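Local coordinates for response regulator receiver (Brucella melitensis biovar Abortus, PDB 4G97), which probably acts as the PhyR regulator of the bacterial general stress response, pairing a sigma-factor-like helical domain with a phosphorylatable receiver domain, at residues Asp147-Met153 and Gly168-Thr172; Phe99-Val104 and Asp244-Leu249; Tyr13-Ser18 and Leu56-Cys61. All blocks are in the same frame, centred on the assembly; numbering follows the deposited sequence.

Interactions 2 and 3 are buried and touch each other, whereas interaction 1 lies at the surface of the receiver domain, its centre about 31 Å from that of interaction 3. Interaction 3 joins two helices of the Sigma2 region through aromatic rings and two leucines. Interaction 2 couples the sigma-like region to the last receiver helix with alanines set among larger apolar side chains, and L101 of its segment 99-104 packs on F17 and Y57 of interaction 3, making one continuous interior. Interaction 1 instead holds a helix start against an edge strand, using an arginine whose long chain is flanked by apolar groups and backbone.

Interaction 1 (Asp147-Met153 and Gly168-Thr172); sequences DEPLIAM and GIART
The guanidinium group of R171 is sandwiched between P149 and I169. P149 CG lies over one face, toward the rim near NH1 and 3.9 Å from R171 NH1, and the CG2 methyl of I169, two residues back in the chain of R171, sits over the centre of the opposite face, 3.7 Å above the plane. D147 CA and E148 O lie at the edge, close to the plane, and M153 CE also approaches at the edge, on the side of NH2. A152 CB comes in obliquely, 3.5 Å from R171 NH1.

R171 gets there by a bend: CG stands beside its backbone N, and a chi2 of -92° turns the chain along D147, with R171 CD 3.6 Å from D147 CA. The carboxylate of D147 is directed elsewhere, since chi1 of 65° places CG between the backbone N and the carbonyl carbon; D147 OD1 is therefore 6.3 Å from R171 NH1.

These segments close part of the first beta-alpha-beta unit of a CheY-like receiver domain. The loop after strand 141-145 runs into helix 149-161, which returns to strand 165-170 at one edge of the parallel sheet. As in related receivers, the acidic residues of that loop probably lie near the predicted phosphoacceptor, D191. T172 caps the helix that follows, its OG1 bonded to E175 N.

One turn into the helix the contact is apolar. A152 is buried; its CB points toward the strand and touches I169 CG2 at 3.9 Å, while its neighbour M153 folds its chain at chi2 and chi3 and crosses I169 at about a right angle. There M153 CE touches I169 CD1 at 3.9 Å, at the more exposed border of the contact.

Interaction 2 (Phe99-Val104 and Asp244-Leu249); sequences FLLVAV and DMVKAL
A248 is a knob in a hole formed by F99, L100, A103 and V104, a knob-into-hole contact between a helix of the sigma-like region and one of the receiver fold. Helix 243-265, the last helix of the receiver fold, runs roughly antiparallel to helix 94-104, the short segments meeting at 144° with their axes 8.5 Å apart. Alanines on both sides permit that closeness: A103 CB lies 4.0 Å from A248 CB and 3.6 Å from the backbone oxygen of D244. V104 closes the hole with one branch, its CG2 methyl 3.7 Å from A248 CB and also against L249 CG. The F99 ring meets A248 CB edge-on rather than with a face. L100 also packs on A20 and L21 of helix 11-22, and F99 on A130 and I134 of helix 120-135, so the alanine-lined part is backed by those two helices.

At the rim of F99, beside D244 and K247, the fit becomes looser and more polar. K247 crosses F99 at about a right angle and rests its CE carbon 3.7 Å from F99 CZ. A bend at chi3 brings its ammonium group back to D244, where K247 NZ and D244 OD1 form a salt bridge, with a weak hydrogen bond of 3.5 Å. At the other end the approach is close: M245 extends past V104, then bends at chi3 (-77°) to bring its CE 3.4 Å from V104 O.

Interaction 3 (Tyr13-Ser18 and Leu56-Cys61); sequences YLRRFS and LYRLFC
Helices 13-18 and 56-61 run in broadly the same direction, crossing at -34° with their axes 11.1 Å apart, a wide spacing that large side chains fill. Both belong to the Sigma2 region of PhyR, a helical domain resembling part of a sigma factor, and F17, Y57 and F60 form an aromatic cluster between them.

L14 points straight across the gap and divides its two methyls among three partners. CD1 makes a CH-pi contact over the face of Y57, 3.8 Å from the ring centroid and almost on its normal, and the same methyl reaches F60 CB at 3.7 Å. CD2 turns instead to the branched end of L56. With CG anti to the backbone N, the leucine chain extends away from its own helix and fits between the three partners.

Y57 lies across helix 13-18, and its OH approaches the carbonyl oxygen of Y13 closely, at 2.9 Å. The hydrogen bonds of the phenol group go to E105 and R53, which probably help hold the ring in place. F17 is tilted against Y57 at 47° and against F60 at 68°, oblique pairs, neither stacked nor edge-to-face; its CB rests 3.8 Å from Y57 CE2. The CE1 edge of the F17 ring packs on L100 and L101 of helix 94-104, tying this pair of helices to the sigma-like region.

At the end of the contact, S18 sets its OG 3.1 Å from F60 CZ while bonding to the carbonyl of G28, so this buried hydroxyl has a polar partner despite its aromatic neighbour. C61 borders the cluster, a sulfur-aromatic contact in which SG meets the edge of the F17 ring, 3.8 Å from F17 CE2.

Interaction 1 (Asp147-Met153 and Gly168-Thr172)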
loop_
_atom_site.group_PDB
_atom_site.type_symbol
_atom_site.label_atom_id
_atom_site.label_comp_id
_atom_site.label_asym_id
_atom_site.label_seq_id
_atom_site.Cartn_x
_atom_site.Cartn_y
_atom_site.Cartn_z
ATOM N N ASP A 147 -18.193 -3.010 -7.441
ATOM C CA ASP A 147 -19.427 -2.946 -8.251
ATOM C C ASP A 147 -19.212 -2.769 -9.766
ATOM O O ASP A 147 -20.122 -3.089 -10.525
ATOM C CB ASP A 147 -20.385 -1.860 -7.725
ATOM C CG ASP A 147 -19.860 -0.437 -7.833
ATOM O OD1 ASP A 147 -18.616 -0.255 -7.866
ATOM O OD2 ASP A 147 -20.686 0.494 -7.851
ATOM N N GLU A 148 -18.056 -2.228 -10.197
ATOM C CA GLU A 148 -17.746 -2.010 -11.622
ATOM C C GLU A 148 -17.201 -3.297 -12.246
ATOM O O GLU A 148 -16.063 -3.686 -11.947
ATOM C CB GLU A 148 -16.771 -0.834 -11.838
ATOM C CG GLU A 148 -17.431 0.529 -12.015
ATOM C CD GLU A 148 -18.565 0.637 -13.025
ATOM O OE1 GLU A 148 -18.386 0.217 -14.193
ATOM O OE2 GLU A 148 -19.646 1.138 -12.636
ATOM N N PRO A 149 -18.014 -3.985 -13.088
ATOM C CA PRO A 149 -17.584 -5.282 -13.622
ATOM C C PRO A 149 -16.199 -5.353 -14.242
ATOM O O PRO A 149 -15.449 -6.280 -13.917
ATOM C CB PRO A 149 -18.728 -5.671 -14.552
ATOM C CG PRO A 149 -19.927 -5.018 -13.922
ATOM C CD PRO A 149 -19.406 -3.686 -13.499
ATOM N N LEU A 150 -15.819 -4.357 -15.060
ATOM C CA LEU A 150 -14.496 -4.357 -15.680
ATOM C C LEU A 150 -13.366 -4.208 -14.655
ATOM O O LEU A 150 -12.337 -4.861 -14.804
ATOM C CB LEU A 150 -14.413 -3.322 -16.823
ATOM C CG LEU A 150 -13.110 -3.213 -17.609
ATOM C CD1 LEU A 150 -12.826 -4.483 -18.387
ATOM C CD2 LEU A 150 -13.173 -2.039 -18.577
ATOM N N ILE A 151 -13.565 -3.383 -13.606
ATOM C CA ILE A 151 -12.558 -3.225 -12.538
ATOM C C ILE A 151 -12.463 -4.564 -11.769
ATOM O O ILE A 151 -11.360 -5.062 -11.582
ATOM C CB ILE A 151 -12.849 -2.015 -11.598
ATOM C CG1 ILE A 151 -12.896 -0.696 -12.410
ATOM C CG2 ILE A 151 -11.778 -1.924 -10.468
ATOM C CD1 ILE A 151 -13.541 0.544 -11.673
ATOM N N ALA A 152 -13.623 -5.159 -11.397
ATOM C CA ALA A 152 -13.731 -6.446 -10.675
ATOM C C ALA A 152 -12.981 -7.571 -11.417
ATOM O O ALA A 152 -12.207 -8.298 -10.789
ATOM C CB ALA A 152 -15.197 -6.817 -10.483
ATOM N N MET A 153 -13.143 -7.648 -12.766
ATOM C CA MET A 153 -12.466 -8.652 -13.596
ATOM C C MET A 153 -10.987 -8.398 -13.725
ATOM O O MET A 153 -10.220 -9.358 -13.756
ATOM C CB MET A 153 -13.107 -8.796 -14.994
ATOM C CG MET A 153 -14.522 -9.329 -14.981
ATOM S SD MET A 153 -14.750 -10.837 -13.995
ATOM C CE MET A 153 -16.386 -10.538 -13.353
ATOM N N GLY A 168 -15.171 -14.996 -4.694
ATOM C CA GLY A 168 -16.336 -14.294 -5.203
ATOM C C GLY A 168 -16.137 -12.791 -5.245
ATOM O O GLY A 168 -15.139 -12.261 -4.741
ATOM N N ILE A 169 -17.108 -12.110 -5.868
ATOM C CA ILE A 169 -17.157 -10.669 -6.058
ATOM C C ILE A 169 -18.440 -10.172 -5.440
ATOM O O ILE A 169 -19.524 -10.558 -5.880
ATOM C CB ILE A 169 -17.019 -10.277 -7.566
ATOM C CG1 ILE A 169 -15.631 -10.703 -8.129
ATOM C CG2 ILE A 169 -17.239 -8.773 -7.754
ATOM C CD1 ILE A 169 -15.480 -10.664 -9.612
ATOM N N ALA A 170 -18.323 -9.334 -4.407
ATOM C CA ALA A 170 -19.481 -8.724 -3.749
ATOM C C ALA A 170 -19.661 -7.295 -4.307
ATOM O O ALA A 170 -18.678 -6.573 -4.456
ATOM C CB ALA A 170 -19.260 -8.680 -2.258
ATOM N N ARG A 171 -20.902 -6.919 -4.663
ATOM C CA ARG A 171 -21.225 -5.605 -5.231
ATOM C C ARG A 171 -21.805 -4.633 -4.184
ATOM O O ARG A 171 -21.730 -3.418 -4.370
ATOM C CB ARG A 171 -22.167 -5.742 -6.454
ATOM C CG ARG A 171 -21.754 -6.800 -7.492
ATOM C CD ARG A 171 -20.877 -6.252 -8.604
ATOM N NE ARG A 171 -20.386 -7.302 -9.508
ATOM C CZ ARG A 171 -19.338 -7.174 -10.322
ATOM N NH1 ARG A 171 -18.636 -6.045 -10.343
ATOM N NH2 ARG A 171 -18.976 -8.180 -11.111
ATOM N N THR A 172 -22.376 -5.163 -3.087
ATOM C CA THR A 172 -22.977 -4.350 -2.008
ATOM C C THR A 172 -22.430 -4.792 -0.656
ATOM O O THR A 172 -21.756 -5.817 -0.594
ATOM C CB THR A 172 -24.523 -4.471 -2.003
ATOM O OG1 THR A 172 -24.909 -5.657 -1.298
ATOM C CG2 THR A 172 -25.135 -4.452 -3.395
#

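Interaction 2 (Phe99-Val104 and Asp244-Leu249)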
loop_
_atom_site.group_PDB
_atom_site.type_symbol
_atom_site.label_atom_id
_atom_site.label_comp_id
_atom_site.label_asym_id
_atom_site.label_seq_id
_atom_site.Cartn_x
_atom_site.Cartn_y
_atom_site.Cartn_z
ATOM N N PHE A 99 10.853 -1.749 -5.262
ATOM C CA PHE A 99 9.660 -2.135 -6.014
ATOM C C PHE A 99 8.477 -1.225 -5.688
ATOM O O PHE A 99 7.735 -0.827 -6.603
ATOM C CB PHE A 99 9.310 -3.614 -5.755
ATOM C CG PHE A 99 8.500 -4.232 -6.871
ATOM C CD1 PHE A 99 9.127 -4.858 -7.943
ATOM C CD2 PHE A 99 7.112 -4.184 -6.854
ATOM C CE1 PHE A 99 8.376 -5.402 -8.991
ATOM C CE2 PHE A 99 6.362 -4.735 -7.900
ATOM C CZ PHE A 99 6.999 -5.348 -8.956
ATOM N N LEU A 100 8.324 -0.850 -4.396
ATOM C CA LEU A 100 7.237 0.036 -3.971
ATOM C C LEU A 100 7.359 1.404 -4.649
ATOM O O LEU A 100 6.376 1.887 -5.191
ATOM C CB LEU A 100 7.146 0.172 -2.438
ATOM C CG LEU A 100 6.605 -1.056 -1.649
ATOM C CD1 LEU A 100 6.568 -0.756 -0.180
ATOM C CD2 LEU A 100 5.186 -1.446 -2.082
ATOM N N LEU A 101 8.568 1.977 -4.691
ATOM C CA LEU A 101 8.831 3.286 -5.323
ATOM C C LEU A 101 8.446 3.337 -6.783
ATOM O O LEU A 101 7.955 4.364 -7.245
ATOM C CB LEU A 101 10.308 3.715 -5.151
ATOM C CG LEU A 101 10.741 4.103 -3.731
ATOM C CD1 LEU A 101 12.247 4.136 -3.622
ATOM C CD2 LEU A 101 10.094 5.409 -3.276
ATOM N N VAL A 102 8.676 2.236 -7.514
ATOM C CA VAL A 102 8.335 2.157 -8.926
ATOM C C VAL A 102 6.895 1.689 -9.147
ATOM O O VAL A 102 6.127 2.413 -9.776
ATOM C CB VAL A 102 9.383 1.389 -9.801
ATOM C CG1 VAL A 102 10.718 2.126 -9.838
ATOM C CG2 VAL A 102 9.592 -0.036 -9.314
ATOM N N ALA A 103 6.515 0.500 -8.613
ATOM C CA ALA A 103 5.174 -0.085 -8.813
ATOM C C ALA A 103 4.069 0.655 -8.115
ATOM O O ALA A 103 2.987 0.784 -8.686
ATOM C CB ALA A 103 5.156 -1.539 -8.391
ATOM N N VAL A 104 4.304 1.146 -6.887
ATOM C CA VAL A 104 3.223 1.870 -6.197
ATOM C C VAL A 104 3.357 3.380 -6.337
ATOM O O VAL A 104 2.364 4.056 -6.581
ATOM C CB VAL A 104 3.095 1.447 -4.711
ATOM C CG1 VAL A 104 1.937 2.170 -4.011
ATOM C CG2 VAL A 104 2.962 -0.070 -4.571
ATOM N N ASP A 244 0.724 -3.808 -11.578
ATOM C CA ASP A 244 1.913 -3.931 -10.727
ATOM C C ASP A 244 1.722 -3.275 -9.344
ATOM O O ASP A 244 2.349 -3.719 -8.374
ATOM C CB ASP A 244 3.157 -3.338 -11.415
ATOM C CG ASP A 244 3.807 -4.271 -12.420
ATOM O OD1 ASP A 244 3.213 -5.335 -12.720
ATOM O OD2 ASP A 244 4.923 -3.958 -12.882
ATOM N N MET A 245 0.869 -2.231 -9.255
ATOM C CA MET A 245 0.544 -1.564 -7.991
ATOM C C MET A 245 -0.211 -2.560 -7.094
ATOM O O MET A 245 0.109 -2.684 -5.916
ATOM C CB MET A 245 -0.269 -0.271 -8.223
ATOM C CG MET A 245 -0.688 0.404 -6.928
ATOM S SD MET A 245 -1.810 1.797 -7.168
ATOM C CE MET A 245 -0.659 3.031 -7.714
ATOM N N VAL A 246 -1.174 -3.285 -7.678
ATOM C CA VAL A 246 -1.991 -4.323 -7.024
ATOM C C VAL A 246 -1.092 -5.481 -6.566
ATOM O O VAL A 246 -1.131 -5.875 -5.400
ATOM C CB VAL A 246 -3.127 -4.806 -7.958
ATOM C CG1 VAL A 246 -3.838 -6.020 -7.373
ATOM C CG2 VAL A 246 -4.125 -3.678 -8.221
ATOM N N LYS A 247 -0.269 -5.987 -7.476
ATOM C CA LYS A 247 0.695 -7.053 -7.221
ATOM C C LYS A 247 1.587 -6.711 -6.002
ATOM O O LYS A 247 1.744 -7.538 -5.091
ATOM C CB LYS A 247 1.538 -7.246 -8.488
ATOM C CG LYS A 247 2.676 -8.246 -8.364
ATOM C CD LYS A 247 3.244 -8.613 -9.730
ATOM C CE LYS A 247 4.442 -7.795 -10.138
ATOM N NZ LYS A 247 4.884 -8.124 -11.522
ATOM N N ALA A 248 2.145 -5.480 -5.993
ATOM C CA ALA A 248 3.024 -4.983 -4.941
ATOM C C ALA A 248 2.331 -4.897 -3.612
ATOM O O ALA A 248 2.919 -5.289 -2.610
ATOM C CB ALA A 248 3.573 -3.613 -5.316
ATOM N N LEU A 249 1.107 -4.357 -3.584
ATOM C CA LEU A 249 0.385 -4.198 -2.334
ATOM C C LEU A 249 -0.122 -5.516 -1.758
ATOM O O LEU A 249 -0.087 -5.676 -0.547
ATOM C CB LEU A 249 -0.681 -3.124 -2.410
ATOM C CG LEU A 249 -0.121 -1.706 -2.628
ATOM C CD1 LEU A 249 -1.228 -0.755 -3.001
ATOM C CD2 LEU A 249 0.657 -1.211 -1.403
#

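Interaction 3 (Tyr13-Ser18 and Leu56-Cys61)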
loop_
_atom_site.group_PDB
_atom_site.type_symbol
_atom_site.label_atom_id
_atom_site.label_comp_id
_atom_site.label_asym_id
_atom_site.label_seq_id
_atom_site.Cartn_x
_atom_site.Cartn_y
_atom_site.Cartn_z
ATOM N N TYR A 13 0.956 10.974 -0.536
ATOM C CA TYR A 13 1.601 9.825 -1.168
ATOM C C TYR A 13 2.783 9.287 -0.382
ATOM O O TYR A 13 3.116 8.104 -0.513
ATOM C CB TYR A 13 1.969 10.107 -2.642
ATOM C CG TYR A 13 0.760 10.216 -3.546
ATOM C CD1 TYR A 13 -0.441 9.586 -3.220
ATOM C CD2 TYR A 13 0.822 10.912 -4.749
ATOM C CE1 TYR A 13 -1.559 9.691 -4.036
ATOM C CE2 TYR A 13 -0.292 11.016 -5.581
ATOM C CZ TYR A 13 -1.483 10.411 -5.213
ATOM O OH TYR A 13 -2.588 10.473 -6.022
ATOM N N LEU A 14 3.446 10.148 0.398
ATOM C CA LEU A 14 4.565 9.691 1.221
ATOM C C LEU A 14 4.020 8.816 2.361
ATOM O O LEU A 14 4.649 7.817 2.699
ATOM C CB LEU A 14 5.410 10.863 1.733
ATOM C CG LEU A 14 6.601 10.501 2.648
ATOM C CD1 LEU A 14 7.719 9.832 1.879
ATOM C CD2 LEU A 14 7.113 11.737 3.401
ATOM N N ARG A 15 2.825 9.161 2.914
ATOM C CA ARG A 15 2.139 8.334 3.925
ATOM C C ARG A 15 1.750 6.993 3.280
ATOM O O ARG A 15 1.920 5.970 3.915
ATOM C CB ARG A 15 0.877 9.039 4.479
ATOM C CG ARG A 15 1.219 10.207 5.393
ATOM C CD ARG A 15 0.030 10.827 6.095
ATOM N NE ARG A 15 0.418 12.129 6.643
ATOM C CZ ARG A 15 0.236 13.295 6.025
ATOM N NH1 ARG A 15 -0.424 13.351 4.877
ATOM N NH2 ARG A 15 0.668 14.414 6.574
ATOM N N ARG A 16 1.256 6.989 2.013
ATOM C CA ARG A 16 0.909 5.740 1.329
ATOM C C ARG A 16 2.143 4.817 1.299
ATOM O O ARG A 16 2.071 3.648 1.725
ATOM C CB ARG A 16 0.407 6.004 -0.100
ATOM C CG ARG A 16 0.092 4.691 -0.855
ATOM C CD ARG A 16 -0.296 4.910 -2.307
ATOM N NE ARG A 16 0.745 5.659 -3.015
ATOM C CZ ARG A 16 0.562 6.341 -4.136
ATOM N NH1 ARG A 16 -0.621 6.346 -4.731
ATOM N NH2 ARG A 16 1.562 7.023 -4.673
ATOM N N PHE A 17 3.286 5.380 0.859
ATOM C CA PHE A 17 4.560 4.678 0.800
ATOM C C PHE A 17 4.978 4.194 2.206
ATOM O O PHE A 17 5.293 3.017 2.366
ATOM C CB PHE A 17 5.626 5.602 0.197
ATOM C CG PHE A 17 7.026 5.037 0.166
ATOM C CD1 PHE A 17 7.335 3.936 -0.634
ATOM C CD2 PHE A 17 8.051 5.632 0.899
ATOM C CE1 PHE A 17 8.629 3.415 -0.659
ATOM C CE2 PHE A 17 9.350 5.119 0.851
ATOM C CZ PHE A 17 9.624 4.006 0.082
ATOM N N SER A 18 4.920 5.088 3.225
ATOM C CA SER A 18 5.309 4.778 4.601
ATOM C C SER A 18 4.466 3.643 5.207
ATOM O O SER A 18 5.030 2.754 5.824
ATOM C CB SER A 18 5.226 6.021 5.466
ATOM O OG SER A 18 5.915 5.813 6.688
ATOM N N LEU A 56 11.785 14.895 -0.890
ATOM C CA LEU A 56 10.982 14.533 0.273
ATOM C C LEU A 56 11.126 13.033 0.574
ATOM O O LEU A 56 11.346 12.677 1.725
ATOM C CB LEU A 56 9.502 14.922 0.078
ATOM C CG LEU A 56 8.517 14.620 1.225
ATOM C CD1 LEU A 56 8.888 15.362 2.513
ATOM C CD2 LEU A 56 7.096 14.977 0.843
ATOM N N TYR A 57 11.010 12.170 -0.458
ATOM C CA TYR A 57 11.112 10.710 -0.314
ATOM C C TYR A 57 12.519 10.283 0.084
ATOM O O TYR A 57 12.666 9.345 0.879
ATOM C CB TYR A 57 10.712 10.021 -1.611
ATOM C CG TYR A 57 9.226 9.799 -1.760
ATOM C CD1 TYR A 57 8.369 10.855 -2.055
ATOM C CD2 TYR A 57 8.673 8.528 -1.615
ATOM C CE1 TYR A 57 7.001 10.648 -2.230
ATOM C CE2 TYR A 57 7.312 8.309 -1.791
ATOM C CZ TYR A 57 6.484 9.363 -2.129
ATOM O OH TYR A 57 5.148 9.143 -2.328
ATOM N N ARG A 58 13.552 10.989 -0.460
ATOM C CA ARG A 58 14.980 10.788 -0.139
ATOM C C ARG A 58 15.237 11.075 1.344
ATOM O O ARG A 58 15.863 10.269 2.033
ATOM C CB ARG A 58 15.871 11.684 -1.036
ATOM C CG ARG A 58 17.350 11.380 -0.885
ATOM C CD ARG A 58 18.150 12.058 -1.957
ATOM N NE ARG A 58 19.556 12.125 -1.572
ATOM C CZ ARG A 58 20.476 12.835 -2.213
ATOM N NH1 ARG A 58 20.147 13.552 -3.285
ATOM N NH2 ARG A 58 21.732 12.840 -1.787
ATOM N N LEU A 59 14.716 12.206 1.849
ATOM C CA LEU A 59 14.815 12.558 3.263
ATOM C C LEU A 59 14.147 11.471 4.094
ATOM O O LEU A 59 14.750 10.988 5.057
ATOM C CB LEU A 59 14.140 13.913 3.509
ATOM C CG LEU A 59 14.053 14.423 4.947
ATOM C CD1 LEU A 59 15.431 14.607 5.558
ATOM C CD2 LEU A 59 13.312 15.745 4.978
ATOM N N PHE A 60 12.908 11.057 3.711
ATOM C CA PHE A 60 12.208 9.982 4.423
ATOM C C PHE A 60 13.073 8.713 4.465
ATOM O O PHE A 60 13.299 8.184 5.549
ATOM C CB PHE A 60 10.829 9.690 3.791
ATOM C CG PHE A 60 10.101 8.553 4.473
ATOM C CD1 PHE A 60 10.315 7.234 4.081
ATOM C CD2 PHE A 60 9.251 8.795 5.551
ATOM C CE1 PHE A 60 9.684 6.183 4.741
ATOM C CE2 PHE A 60 8.599 7.746 6.193
ATOM C CZ PHE A 60 8.832 6.445 5.792
ATOM N N CYS A 61 13.529 8.219 3.296
ATOM C CA CYS A 61 14.365 7.012 3.213
ATOM C C CYS A 61 15.702 7.126 3.964
ATOM O O CYS A 61 16.127 6.142 4.560
ATOM C CB CYS A 61 14.555 6.545 1.775
ATOM S SG CYS A 61 13.026 6.022 0.952
#